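Local coordinates for protein paenibacillus xanthan lyase (Paenibacillus, PDB 6F2P) that probably cleaves xanthan by beta-elimination, acting as a xanthan lyase of polysaccharide lyase family 8, at residues A[392-397]-A[405-410]; A[385-390]-A[474-479]. All blocks are in the same frame, centred on the assembly; numbering follows the deposited sequence.

Interaction 1. Residues A[392-397]-A[405-410]; sequences GNYESI and WHTGDG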
loop_
_atom_site.group_PDB
_atom_site.type_symbol
_atom_site.label_atom_id
_atom_site.label_comp_id
_atom_site.label_asym_id
_atom_site.label_seq_id
_atom_site.Cartn_x
_atom_site.Cartn_y
_atom_site.Cartn_z
ATOM N N GLY A 392 -11.721 -2.914 1.008
ATOM C CA GLY A 392 -12.852 -3.299 1.833
ATOM C C GLY A 392 -12.504 -4.211 2.997
ATOM O O GLY A 392 -11.542 -4.983 2.930
ATOM N N ASN A 393 -13.293 -4.122 4.068
ATOM C CA ASN A 393 -13.025 -4.887 5.281
ATOM C C ASN A 393 -13.006 -6.390 5.025
ATOM O O ASN A 393 -12.015 -7.060 5.302
ATOM C CB ASN A 393 -13.987 -4.513 6.425
ATOM C CG ASN A 393 -15.446 -4.392 5.976
ATOM O OD1 ASN A 393 -15.825 -4.838 4.890
ATOM N ND2 ASN A 393 -16.273 -3.787 6.832
ATOM N N TYR A 394 -14.097 -6.909 4.479
ATOM C CA TYR A 394 -14.138 -8.290 4.000
ATOM C C TYR A 394 -15.265 -8.412 2.996
ATOM O O TYR A 394 -16.130 -7.532 2.906
ATOM C CB TYR A 394 -14.384 -9.267 5.143
ATOM C CG TYR A 394 -15.759 -9.121 5.754
ATOM C CD1 TYR A 394 -16.080 -8.005 6.518
ATOM C CD2 TYR A 394 -16.737 -10.089 5.564
ATOM C CE1 TYR A 394 -17.333 -7.857 7.079
ATOM C CE2 TYR A 394 -18.001 -9.950 6.133
ATOM C CZ TYR A 394 -18.286 -8.830 6.891
ATOM O OH TYR A 394 -19.528 -8.667 7.457
ATOM N N GLU A 395 -15.271 -9.506 2.246
ATOM C CA GLU A 395 -16.335 -9.719 1.287
ATOM C C GLU A 395 -17.290 -10.804 1.737
ATOM O O GLU A 395 -16.881 -11.911 2.094
ATOM C CB GLU A 395 -15.793 -10.066 -0.090
ATOM C CG GLU A 395 -16.904 -10.168 -1.109
ATOM C CD GLU A 395 -16.432 -10.613 -2.465
ATOM O OE1 GLU A 395 -16.720 -9.890 -3.440
ATOM O OE2 GLU A 395 -15.794 -11.683 -2.558
ATOM N N SER A 396 -18.575 -10.479 1.723
ATOM C CA SER A 396 -19.598 -11.485 1.922
ATOM C C SER A 396 -20.686 -11.286 0.880
ATOM O O SER A 396 -21.405 -10.278 0.894
ATOM C CB SER A 396 -20.175 -11.399 3.330
ATOM O OG SER A 396 -21.170 -12.392 3.509
ATOM N N ILE A 397 -20.777 -12.227 -0.052
ATOM C CA ILE A 397 -21.890 -12.257 -0.997
ATOM C C ILE A 397 -22.408 -13.677 -1.109
ATOM O O ILE A 397 -21.708 -14.623 -0.735
ATOM C CB ILE A 397 -21.478 -11.771 -2.385
ATOM C CG1 ILE A 397 -20.342 -12.634 -2.933
ATOM C CG2 ILE A 397 -21.082 -10.311 -2.331
ATOM C CD1 ILE A 397 -19.735 -12.089 -4.202
ATOM N N TRP A 405 -16.737 -10.814 9.693
ATOM C CA TRP A 405 -16.855 -9.437 10.200
ATOM C C TRP A 405 -15.540 -8.712 10.490
ATOM O O TRP A 405 -15.366 -7.560 10.104
ATOM C CB TRP A 405 -17.717 -9.419 11.471
ATOM C CG TRP A 405 -19.026 -10.154 11.333
ATOM C CD1 TRP A 405 -20.056 -9.854 10.481
ATOM C CD2 TRP A 405 -19.442 -11.312 12.072
ATOM N NE1 TRP A 405 -21.082 -10.759 10.645
ATOM C CE2 TRP A 405 -20.730 -11.657 11.619
ATOM C CE3 TRP A 405 -18.850 -12.087 13.076
ATOM C CZ2 TRP A 405 -21.432 -12.735 12.140
ATOM C CZ3 TRP A 405 -19.548 -13.157 13.588
ATOM C CH2 TRP A 405 -20.823 -13.472 13.123
ATOM N N HIS A 406 -14.622 -9.392 11.169
ATOM C CA HIS A 406 -13.413 -8.748 11.656
ATOM C C HIS A 406 -12.134 -9.242 10.974
ATOM O O HIS A 406 -11.034 -8.970 11.450
ATOM C CB HIS A 406 -13.309 -8.925 13.176
ATOM C CG HIS A 406 -14.535 -8.488 13.915
ATOM N ND1 HIS A 406 -14.967 -7.178 13.931
ATOM C CD2 HIS A 406 -15.431 -9.190 14.649
ATOM C CE1 HIS A 406 -16.070 -7.090 14.654
ATOM N NE2 HIS A 406 -16.375 -8.297 15.098
ATOM N N THR A 407 -12.273 -9.951 9.856
ATOM C CA THR A 407 -11.108 -10.527 9.182
ATOM C C THR A 407 -10.147 -9.485 8.585
ATOM O O THR A 407 -9.037 -9.827 8.172
ATOM C CB THR A 407 -11.508 -11.560 8.092
ATOM O OG1 THR A 407 -12.434 -10.971 7.170
ATOM C CG2 THR A 407 -12.135 -12.792 8.717
ATOM N N GLY A 408 -10.576 -8.223 8.542
ATOM C CA GLY A 408 -9.741 -7.137 8.052
ATOM C C GLY A 408 -9.450 -6.079 9.114
ATOM O O GLY A 408 -8.941 -5.001 8.809
ATOM N N ASP A 409 -9.760 -6.387 10.369
ATOM C CA ASP A 409 -9.684 -5.400 11.442
ATOM C C ASP A 409 -8.291 -5.348 12.054
ATOM O O ASP A 409 -8.135 -5.345 13.277
ATOM C CB ASP A 409 -10.712 -5.724 12.527
ATOM C CG ASP A 409 -12.116 -5.308 12.146
ATOM O OD1 ASP A 409 -12.353 -4.983 10.957
ATOM O OD2 ASP A 409 -12.989 -5.311 13.040
ATOM N N GLY A 410 -7.277 -5.292 11.202
ATOM C CA GLY A 410 -5.915 -5.400 11.671
ATOM C C GLY A 410 -5.699 -6.783 12.255
ATOM O O GLY A 410 -5.166 -6.930 13.353
HETATM O O HOH W 1 -10.422 -9.261 5.027
#

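Interaction 2. Residues A[385-390]-A[474-479]; sequences SMFSSR and HTVGKS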
loop_
_atom_site.group_PDB
_atom_site.type_symbol
_atom_site.label_atom_id
_atom_site.label_comp_id
_atom_site.label_asym_id
_atom_site.label_seq_id
_atom_site.Cartn_x
_atom_site.Cartn_y
_atom_site.Cartn_z
ATOM N N SER A 385 -3.422 -8.293 8.018
ATOM C CA SER A 385 -4.620 -8.000 7.236
ATOM C C SER A 385 -5.323 -6.712 7.657
ATOM O O SER A 385 -5.888 -6.619 8.749
ATOM C CB SER A 385 -5.599 -9.168 7.309
ATOM O OG SER A 385 -6.792 -8.854 6.615
ATOM N N MET A 386 -5.304 -5.725 6.773
ATOM C CA MET A 386 -5.859 -4.424 7.084
ATOM C C MET A 386 -6.925 -4.032 6.070
ATOM O O MET A 386 -7.136 -4.724 5.071
ATOM C CB MET A 386 -4.748 -3.372 7.049
ATOM C CG MET A 386 -3.588 -3.658 7.971
ATOM S SD MET A 386 -2.188 -2.552 7.702
ATOM C CE MET A 386 -1.432 -3.274 6.239
ATOM N N PHE A 387 -7.591 -2.912 6.330
ATOM C CA PHE A 387 -8.402 -2.270 5.310
ATOM C C PHE A 387 -8.417 -0.759 5.499
ATOM O O PHE A 387 -8.031 -0.252 6.549
ATOM C CB PHE A 387 -9.806 -2.893 5.203
ATOM C CG PHE A 387 -10.811 -2.367 6.194
ATOM C CD1 PHE A 387 -10.845 -2.843 7.496
ATOM C CD2 PHE A 387 -11.768 -1.445 5.802
ATOM C CE1 PHE A 387 -11.792 -2.377 8.403
ATOM C CE2 PHE A 387 -12.720 -0.982 6.701
ATOM C CZ PHE A 387 -12.728 -1.451 8.002
ATOM N N SER A 388 -8.825 -0.047 4.458
ATOM C CA SER A 388 -8.737 1.402 4.446
ATOM C C SER A 388 -9.886 1.953 3.632
ATOM O O SER A 388 -10.864 1.259 3.380
ATOM C CB SER A 388 -7.424 1.832 3.798
ATOM O OG SER A 388 -7.356 1.380 2.453
ATOM N N SER A 389 -9.754 3.198 3.199
ATOM C CA SER A 389 -10.735 3.780 2.304
ATOM C C SER A 389 -10.503 3.303 0.871
ATOM O O SER A 389 -11.242 3.684 -0.039
ATOM C CB SER A 389 -10.659 5.298 2.360
ATOM O OG SER A 389 -9.392 5.739 1.913
ATOM N N ARG A 390 -9.476 2.480 0.674
ATOM C CA ARG A 390 -9.179 1.923 -0.645
ATOM C C ARG A 390 -9.543 0.438 -0.757
ATOM O O ARG A 390 -9.811 -0.069 -1.850
ATOM C CB ARG A 390 -7.699 2.071 -0.965
ATOM C CG ARG A 390 -7.162 3.475 -0.924
ATOM C CD ARG A 390 -5.654 3.438 -1.112
ATOM N NE ARG A 390 -5.010 2.617 -0.090
ATOM C CZ ARG A 390 -4.586 3.071 1.086
ATOM N NH1 ARG A 390 -4.724 4.354 1.409
ATOM N NH2 ARG A 390 -4.019 2.234 1.943
ATOM N N HIS A 474 -11.210 2.247 11.779
ATOM C CA HIS A 474 -12.502 2.826 12.109
ATOM C C HIS A 474 -13.581 1.865 11.647
ATOM O O HIS A 474 -13.961 1.875 10.475
ATOM C CB HIS A 474 -12.709 4.173 11.434
ATOM C CG HIS A 474 -14.013 4.815 11.796
ATOM N ND1 HIS A 474 -14.576 5.832 11.051
ATOM C CD2 HIS A 474 -14.863 4.583 12.822
ATOM C CE1 HIS A 474 -15.720 6.194 11.606
ATOM N NE2 HIS A 474 -15.921 5.451 12.679
ATOM N N THR A 475 -14.043 1.026 12.569
ATOM C CA THR A 475 -15.067 0.026 12.291
ATOM C C THR A 475 -16.255 0.655 11.578
ATOM O O THR A 475 -16.754 1.697 12.008
ATOM C CB THR A 475 -15.547 -0.633 13.598
ATOM O OG1 THR A 475 -14.410 -1.010 14.389
ATOM C CG2 THR A 475 -16.377 -1.873 13.300
ATOM N N VAL A 476 -16.704 0.053 10.479
ATOM C CA VAL A 476 -17.810 0.666 9.747
ATOM C C VAL A 476 -19.114 0.456 10.508
ATOM O O VAL A 476 -19.352 -0.615 11.071
ATOM C CB VAL A 476 -17.906 0.220 8.261
ATOM C CG1 VAL A 476 -16.529 -0.101 7.704
ATOM C CG2 VAL A 476 -18.809 -0.956 8.107
ATOM N N GLY A 477 -19.937 1.499 10.567
ATOM C CA GLY A 477 -21.166 1.440 11.342
ATOM C C GLY A 477 -20.951 1.602 12.842
ATOM O O GLY A 477 -21.899 1.544 13.625
ATOM N N LYS A 478 -19.703 1.811 13.248
ATOM C CA LYS A 478 -19.396 2.016 14.654
ATOM C C LYS A 478 -18.617 3.309 14.857
ATOM O O LYS A 478 -18.117 3.902 13.898
ATOM C CB LYS A 478 -18.610 0.829 15.204
ATOM C CG LYS A 478 -19.264 -0.538 14.952
ATOM C CD LYS A 478 -20.624 -0.656 15.591
ATOM C CE LYS A 478 -21.093 -2.116 15.598
ATOM N NZ LYS A 478 -22.520 -2.260 16.052
ATOM N N SER A 479 -18.526 3.764 16.101
ATOM C CA SER A 479 -17.712 4.937 16.382
ATOM C C SER A 479 -16.276 4.484 16.604
ATOM O O SER A 479 -15.335 5.266 16.429
ATOM C CB SER A 479 -18.217 5.688 17.611
ATOM O OG SER A 479 -18.064 4.905 18.783
#

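Interaction 1. Residues A[392-397]-A[405-410]
Y394 and W405 bring together two parts of the long loop that joins strands 380-385 and 411-415 in the super-sandwich region of this family 8 lyase. The Y394 ring lies against W405, at the start of 405-410: W405 CA sits over one face, 3.9 Å from the ring centroid, in a CH-pi contact. The two side chains run alongside each other, and Y394 OH comes 3.3 Å from W405 CD1; the hydroxyl itself is hydrogen-bonded to Q446 O. With its chi1 of 67°, Y394 has CG between its backbone N and carbonyl carbon, which lays one ring face against W405 CA. At its root, Y394 CB is 3.3 Å from T407 OG1, whose stronger polar partner is G404 O. Replacing Y394 with an alanine would probably leave Q446 O without its hydroxyl partner and uncover the backbone at W405. No direct hydrogen bond links the two segments; instead, a water donates to N393 O over 2.7 Å and more weakly to T407 OG1. G408 CA also makes a CH...O contact with N393 O, at 3.6 Å. A type I beta turn from H406 to D409 shapes 405-410, braced by H406 ND1 donating to D409 OD2. E395 meets R283, H220 and Y225 of the helical-domain region, while H406 and D409 pack on strand 439-441.

Interaction 2. Residues A[385-390]-A[474-479]
H474 O lies 4.3 Å from F387 CZ, a loose approach that is not a hydrogen bond. The imidazole of H474 leads the other way: ND1 is hydrogen-bonded to D453, and NE2 donates weakly to K478 O. T475 follows and opens a type II beta turn, closed by a backbone bond of 3.2 Å from K478 N to T475 O. V476 carries the main apolar contact. Its CG1 methyl reaches the far end of the F387 ring, 4.0 Å from both CE2 and CZ, and the two side chains cross obliquely. With chi1 83°, F387 has CG between its backbone N and carbonyl carbon, and the CE2-CZ side of the ring is what meets V476. The turn belongs to a beta hairpin, the connection between antiparallel neighbours 466-474 and 481-488 of the large sheet of the super-sandwich; F387 also touches M471 on the first of them. G477 takes the third position of the turn with a positive phi of 78°, a backbone shape that favours glycine. K478 completes it, and its carbonyl is the one met by H474. At S479 the chain heads into strand 481-488, with OG hydrogen-bonded to D504 and to the backbone N of T503.

In the fold
Both interactions lie in the super-sandwich region, their centres about 9 Å apart. From the last residue of strand 380-385, segments 385-390, 392-397 and 405-410 follow one another before strand 411-415, its neighbour in a four-stranded antiparallel sheet; 474-479 comes later, in the hairpin between strands 466-474 and 481-488 of the nine-stranded sheet. Interaction 1 thus folds the long loop on itself, and interaction 2 lays its beginning against that hairpin. They meet directly: F387 packs on G392, N393 and G408, and S385 OG is probably hydrogen-bonded to T407 O, 2.9 Å away. Through E395 the same loop reaches the helical-domain region, consistent with a place near the interdomain cleft where family 8 lyases bind substrate.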